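Local coordinates for protein putative oxidoreductase (Bacteroides fragilis NCTC 9343, PDB 3FHL) that is a putative oxidoreductase of the Gfo/Idh/MocA family and probably uses a nicotinamide adenine dinucleotide cofactor bound to its Rossmann domain, at residues Gly89-Val94 with Lys115-Ser120; Lys96-Thr101 with Leu119-Asn124. All coordinates share one frame; numbering follows the deposited sequence.

Interaction 1: residues Gly89-Val94 with Lys115-Ser120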
loop_
_atom_site.group_PDB
_atom_site.type_symbol
_atom_site.label_atom_id
_atom_site.label_comp_id
_atom_site.label_asym_id
_atom_site.label_seq_id
_atom_site.Cartn_x
_atom_site.Cartn_y
_atom_site.Cartn_z
ATOM N N GLY C 89 -14.231 41.380 15.903
ATOM C CA GLY C 89 -15.516 41.118 15.263
ATOM C C GLY C 89 -15.476 40.700 13.802
ATOM O O GLY C 89 -16.486 40.820 13.102
ATOM N N LYS C 90 -14.326 40.205 13.331
ATOM C CA LYS C 90 -14.198 39.820 11.928
ATOM C C LYS C 90 -14.388 38.309 11.736
ATOM O O LYS C 90 -14.084 37.523 12.624
ATOM C CB LYS C 90 -12.853 40.298 11.362
ATOM C CG LYS C 90 -12.436 41.742 11.761
ATOM C CD LYS C 90 -13.498 42.793 11.407
ATOM C CE LYS C 90 -13.220 44.163 12.021
ATOM N NZ LYS C 90 -14.512 44.849 12.412
ATOM N N ASN C 91 -14.920 37.918 10.577
ATOM C CA ASN C 91 -14.935 36.500 10.187
ATOM C C ASN C 91 -13.501 36.136 9.802
ATOM O O ASN C 91 -12.749 37.009 9.342
ATOM C CB ASN C 91 -15.891 36.248 9.018
ATOM C CG ASN C 91 -17.332 36.526 9.373
ATOM O OD1 ASN C 91 -17.970 35.773 10.118
ATOM N ND2 ASN C 91 -17.861 37.612 8.834
ATOM N N VAL C 92 -13.096 34.877 10.015
ATOM C CA VAL C 92 -11.664 34.521 9.917
ATOM C C VAL C 92 -11.374 33.230 9.143
ATOM O O VAL C 92 -12.017 32.197 9.361
ATOM C CB VAL C 92 -10.986 34.433 11.343
ATOM C CG1 VAL C 92 -9.521 34.011 11.253
ATOM C CG2 VAL C 92 -11.055 35.755 12.064
ATOM N N VAL C 93 -10.404 33.311 8.238
ATOM C CA VAL C 93 -9.761 32.118 7.671
ATOM C C VAL C 93 -8.350 31.985 8.246
ATOM O O VAL C 93 -7.578 32.948 8.229
ATOM C CB VAL C 93 -9.718 32.178 6.121
ATOM C CG1 VAL C 93 -8.753 31.122 5.530
ATOM C CG2 VAL C 93 -11.099 31.956 5.579
ATOM N N VAL C 94 -8.021 30.802 8.771
ATOM C CA VAL C 94 -6.646 30.524 9.189
ATOM C C VAL C 94 -6.024 29.439 8.312
ATOM O O VAL C 94 -6.644 28.413 8.017
ATOM C CB VAL C 94 -6.517 30.074 10.665
ATOM C CG1 VAL C 94 -5.085 30.316 11.180
ATOM C CG2 VAL C 94 -7.518 30.787 11.556
ATOM N N LYS C 115 -19.331 34.697 19.651
ATOM C CA LYS C 115 -19.566 35.950 18.933
ATOM C C LYS C 115 -20.367 35.812 17.640
ATOM O O LYS C 115 -20.650 36.819 16.989
ATOM C CB LYS C 115 -18.241 36.658 18.644
ATOM C CG LYS C 115 -17.368 36.871 19.873
ATOM C CD LYS C 115 -16.222 37.818 19.581
ATOM C CE LYS C 115 -16.740 39.234 19.368
ATOM N NZ LYS C 115 -15.647 40.228 19.432
ATOM N N GLY C 116 -20.735 34.584 17.274
ATOM C CA GLY C 116 -21.442 34.313 16.013
ATOM C C GLY C 116 -20.620 34.614 14.768
ATOM O O GLY C 116 -21.154 35.068 13.750
ATOM N N LEU C 117 -19.312 34.372 14.857
ATOM C CA LEU C 117 -18.386 34.642 13.762
ATOM C C LEU C 117 -17.906 33.336 13.122
ATOM O O LEU C 117 -17.786 32.316 13.805
ATOM C CB LEU C 117 -17.185 35.447 14.272
ATOM C CG LEU C 117 -17.479 36.833 14.866
ATOM C CD1 LEU C 117 -16.230 37.412 15.505
ATOM C CD2 LEU C 117 -18.041 37.770 13.805
ATOM N N MET C 118 -17.654 33.379 11.813
ATOM C CA MET C 118 -17.100 32.234 11.072
ATOM C C MET C 118 -15.619 32.041 11.415
ATOM O O MET C 118 -14.843 33.000 11.417
ATOM C CB MET C 118 -17.258 32.440 9.556
ATOM C CG MET C 118 -16.894 31.197 8.684
ATOM S SD MET C 118 -16.580 31.593 6.944
ATOM C CE MET C 118 -15.022 32.439 7.109
ATOM N N LEU C 119 -15.242 30.805 11.736
ATOM C CA LEU C 119 -13.824 30.439 11.852
ATOM C C LEU C 119 -13.540 29.214 10.981
ATOM O O LEU C 119 -13.982 28.106 11.290
ATOM C CB LEU C 119 -13.421 30.170 13.300
ATOM C CG LEU C 119 -11.957 29.802 13.582
ATOM C CD1 LEU C 119 -11.000 30.897 13.125
ATOM C CD2 LEU C 119 -11.785 29.502 15.063
ATOM N N SER C 120 -12.808 29.452 9.894
ATOM C CA SER C 120 -12.479 28.444 8.889
ATOM C C SER C 120 -10.986 28.134 8.898
ATOM O O SER C 120 -10.166 29.017 9.162
ATOM C CB SER C 120 -12.893 28.953 7.498
ATOM O OG SER C 120 -12.477 28.086 6.446
HETATM O O HOH W 1 -20.795 35.402 10.743
#
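Val92 sits between Met118 and Ser120 of the neighbouring parallel strand and bonds to both, its N donating to Met118 O (2.9 Å) and its O accepting from Ser120 N (2.9 Å). Two residues on, Val94 N reaches Ser120 O at 2.8 Å with an N-H...O angle of 171°. This buried end is the tightly packed one. On one face of the sheet, Leu119 CD1 lies 3.9 Å from Val92 CG1 and 3.8 Å from Val94 CG2. Leu119 and Val92 run side by side, and helices 78-87 and 102-115 close over them. On the other face Val93 CG2 rests 4.0 Å from Ser120 CB, under helix 309-320, while Ser120 OG turns to Thr326. The two strands are the ends of a right-handed beta-alpha-beta crossover through helix 102-115, part of the parallel sheet of the NAD-binding Rossmann fold, and 119-122 is the outermost strand of that sheet within the chain. Toward Gly89 and Gly116, both exposed and each closing a helix with a Schellman motif, the contact opens to solvent. There a side chain replaces the main chain as partner: Asn91 OD1 takes the N-H of Met118 on a lone pair in the carbonyl plane (3.0 Å), and a water joins the same oxygen to Gly116 O. Asn91 ND2 is held by Asp67 O, so both ends of the side-chain amide are fixed. Leu117 lays CD2 3.5 Å from Gly89 O and CD1 near Lys90 O, a buried carbonyl that finds no hydrogen-bond partner.

Interaction 2: residues Lys96-Thr101 with Leu119-Asn124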
loop_
_atom_site.group_PDB
_atom_site.type_symbol
_atom_site.label_atom_id
_atom_site.label_comp_id
_atom_site.label_asym_id
_atom_site.label_seq_id
_atom_site.Cartn_x
_atom_site.Cartn_y
_atom_site.Cartn_z
ATOM N N LYS C 96 -3.183 26.473 7.837
ATOM C CA LYS C 96 -2.407 25.503 8.609
ATOM C C LYS C 96 -0.972 26.003 8.764
ATOM O O LYS C 96 -0.385 26.496 7.796
ATOM C CB LYS C 96 -2.406 24.142 7.921
ATOM C CG LYS C 96 -3.748 23.424 7.973
ATOM C CD LYS C 96 -3.892 22.466 6.797
ATOM C CE LYS C 96 -2.796 21.407 6.794
ATOM N NZ LYS C 96 -2.891 20.536 5.577
ATOM N N PRO C 97 -0.403 25.882 9.978
ATOM C CA PRO C 97 -0.999 25.301 11.188
ATOM C C PRO C 97 -1.975 26.257 11.878
ATOM O O PRO C 97 -1.642 27.422 12.117
ATOM C CB PRO C 97 0.215 25.022 12.092
ATOM C CG PRO C 97 1.435 25.430 11.291
ATOM C CD PRO C 97 0.965 26.353 10.228
ATOM N N PHE C 98 -3.179 25.751 12.147
ATOM C CA PHE C 98 -4.255 26.496 12.807
ATOM C C PHE C 98 -3.747 27.147 14.093
ATOM O O PHE C 98 -3.742 28.373 14.205
ATOM C CB PHE C 98 -5.441 25.543 13.053
ATOM C CG PHE C 98 -6.601 26.134 13.833
ATOM C CD1 PHE C 98 -7.010 27.457 13.663
ATOM C CD2 PHE C 98 -7.322 25.328 14.709
ATOM C CE1 PHE C 98 -8.081 27.966 14.387
ATOM C CE2 PHE C 98 -8.399 25.827 15.422
ATOM C CZ PHE C 98 -8.778 27.143 15.268
ATOM N N THR C 99 -3.313 26.329 15.049
ATOM C CA THR C 99 -2.712 26.830 16.284
ATOM C C THR C 99 -1.525 25.959 16.661
ATOM O O THR C 99 -1.350 24.865 16.113
ATOM C CB THR C 99 -3.695 26.802 17.462
ATOM O OG1 THR C 99 -4.324 25.516 17.525
ATOM C CG2 THR C 99 -4.758 27.878 17.326
ATOM N N SER C 100 -0.721 26.436 17.610
ATOM C CA SER C 100 0.410 25.656 18.099
ATOM C C SER C 100 -0.046 24.501 18.992
ATOM O O SER C 100 0.602 23.458 19.025
ATOM C CB SER C 100 1.433 26.547 18.813
ATOM O OG SER C 100 0.917 27.063 20.024
ATOM N N THR C 101 -1.164 24.683 19.700
ATOM C CA THR C 101 -1.740 23.618 20.542
ATOM C C THR C 101 -3.236 23.419 20.296
ATOM O O THR C 101 -3.919 24.321 19.815
ATOM C CB THR C 101 -1.527 23.860 22.080
ATOM O OG1 THR C 101 -2.513 24.774 22.580
ATOM C CG2 THR C 101 -0.118 24.380 22.400
ATOM N N LEU C 119 -15.242 30.805 11.736
ATOM C CA LEU C 119 -13.824 30.439 11.852
ATOM C C LEU C 119 -13.540 29.214 10.981
ATOM O O LEU C 119 -13.982 28.106 11.290
ATOM C CB LEU C 119 -13.421 30.170 13.300
ATOM C CG LEU C 119 -11.957 29.802 13.582
ATOM C CD1 LEU C 119 -11.000 30.897 13.125
ATOM C CD2 LEU C 119 -11.785 29.502 15.063
ATOM N N SER C 120 -12.808 29.452 9.894
ATOM C CA SER C 120 -12.479 28.444 8.889
ATOM C C SER C 120 -10.986 28.134 8.898
ATOM O O SER C 120 -10.166 29.017 9.162
ATOM C CB SER C 120 -12.893 28.953 7.498
ATOM O OG SER C 120 -12.477 28.086 6.446
ATOM N N VAL C 121 -10.635 26.872 8.622
ATOM C CA VAL C 121 -9.246 26.519 8.344
ATOM C C VAL C 121 -9.104 26.116 6.877
ATOM O O VAL C 121 -9.876 25.299 6.378
ATOM C CB VAL C 121 -8.682 25.457 9.325
ATOM C CG1 VAL C 121 -7.293 24.977 8.882
ATOM C CG2 VAL C 121 -8.557 26.056 10.720
ATOM N N TYR C 122 -8.140 26.730 6.196
ATOM C CA TYR C 122 -7.890 26.501 4.770
ATOM C C TYR C 122 -7.359 25.089 4.499
ATOM O O TYR C 122 -6.215 24.771 4.829
ATOM C CB TYR C 122 -6.896 27.531 4.241
ATOM C CG TYR C 122 -6.736 27.523 2.737
ATOM C CD1 TYR C 122 -7.815 27.809 1.898
ATOM C CD2 TYR C 122 -5.502 27.259 2.155
ATOM C CE1 TYR C 122 -7.676 27.821 0.518
ATOM C CE2 TYR C 122 -5.350 27.267 0.785
ATOM C CZ TYR C 122 -6.437 27.555 -0.028
ATOM O OH TYR C 122 -6.286 27.551 -1.389
ATOM N N GLN C 123 -8.197 24.252 3.899
ATOM C CA GLN C 123 -7.795 22.909 3.474
ATOM C C GLN C 123 -8.193 22.742 2.016
ATOM O O GLN C 123 -9.276 22.247 1.702
ATOM C CB GLN C 123 -8.440 21.833 4.368
ATOM C CG GLN C 123 -8.148 22.013 5.869
ATOM C CD GLN C 123 -8.325 20.744 6.672
ATOM O OE1 GLN C 123 -7.546 19.805 6.537
ATOM N NE2 GLN C 123 -9.338 20.717 7.534
ATOM N N ASN C 124 -7.306 23.156 1.114
ATOM C CA ASN C 124 -7.662 23.278 -0.292
ATOM C C ASN C 124 -7.715 22.002 -1.121
ATOM O O ASN C 124 -8.302 21.999 -2.208
ATOM C CB ASN C 124 -6.754 24.283 -0.996
ATOM C CG ASN C 124 -5.283 23.922 -0.921
ATOM O OD1 ASN C 124 -4.867 22.994 -0.240
ATOM N ND2 ASN C 124 -4.482 24.687 -1.619
HETATM O O HOH W 2 -3.782 25.825 5.191
HETATM O O HOH W 3 -5.522 19.696 4.846
#
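Phe98 and Val121 make the apolar centre of this contact, the side chains crossing at about a right angle. Val121 CG2 stands over one face of the Phe98 ring as a CH-pi contact, 4.0 Å from the centroid and 27° off the ring normal; its closest ring atom is Phe98 CD1, at 3.6 Å. Leu119 meets the same ring at its edge, CD2 lying 3.8 Å from Phe98 CZ. Phe98 CG is anti to the backbone N (chi1 175°), which carries the ring from its loop toward the strand. The other branch of Val121, CG1, touches the aliphatic part of Lys96 at CG (4.0 Å).

Polar links across the contact run through water, with no direct hydrogen bond between the segments. One water accepts from Lys96 N and donates to Tyr122 O (2.7 Å). A second accepts from Lys96 NZ and donates to Gln123 OE1 at 2.6 Å; the ammonium also bonds Ser181 OG. Lys96 CD passes 3.8 Å from Tyr122 O, and beyond it the bend at chi3 (60°) redirects CE and NZ.

Glu95, Lys96 and cis-Pro97 match the Glu-Lys-Pro motif of Gfo/Idh/MocA relatives, where strand 91-95 gives way to the loop before helix 102-115, N-capped by Thr101. That helix packs on Phe98 through Leu108, helix 328-347 reaches the ring through Ala328 and Ile331, and helix 180-191 approaches Lys96 through His182.

How the interactions relate
From the N terminus, the chain leaves helix 78-87 at Gly89, runs along strand 91-95, passes through the loop 96-101 and helix 102-115, and returns on strand 119-122. Interaction 1 closes the whole of this excursion, joining the two strands side by side. Interaction 2 starts later, from the loop, and ends on the same returning strand, so the two closures overlap and cross rather than nest. They share Leu119 and Ser120, and a probable hydrogen bond from Tyr122 N to Val94 O joins them. Together they tie the sheet edge to the loop entering helix 102-115, where helices 180-191 and 328-347 also approach.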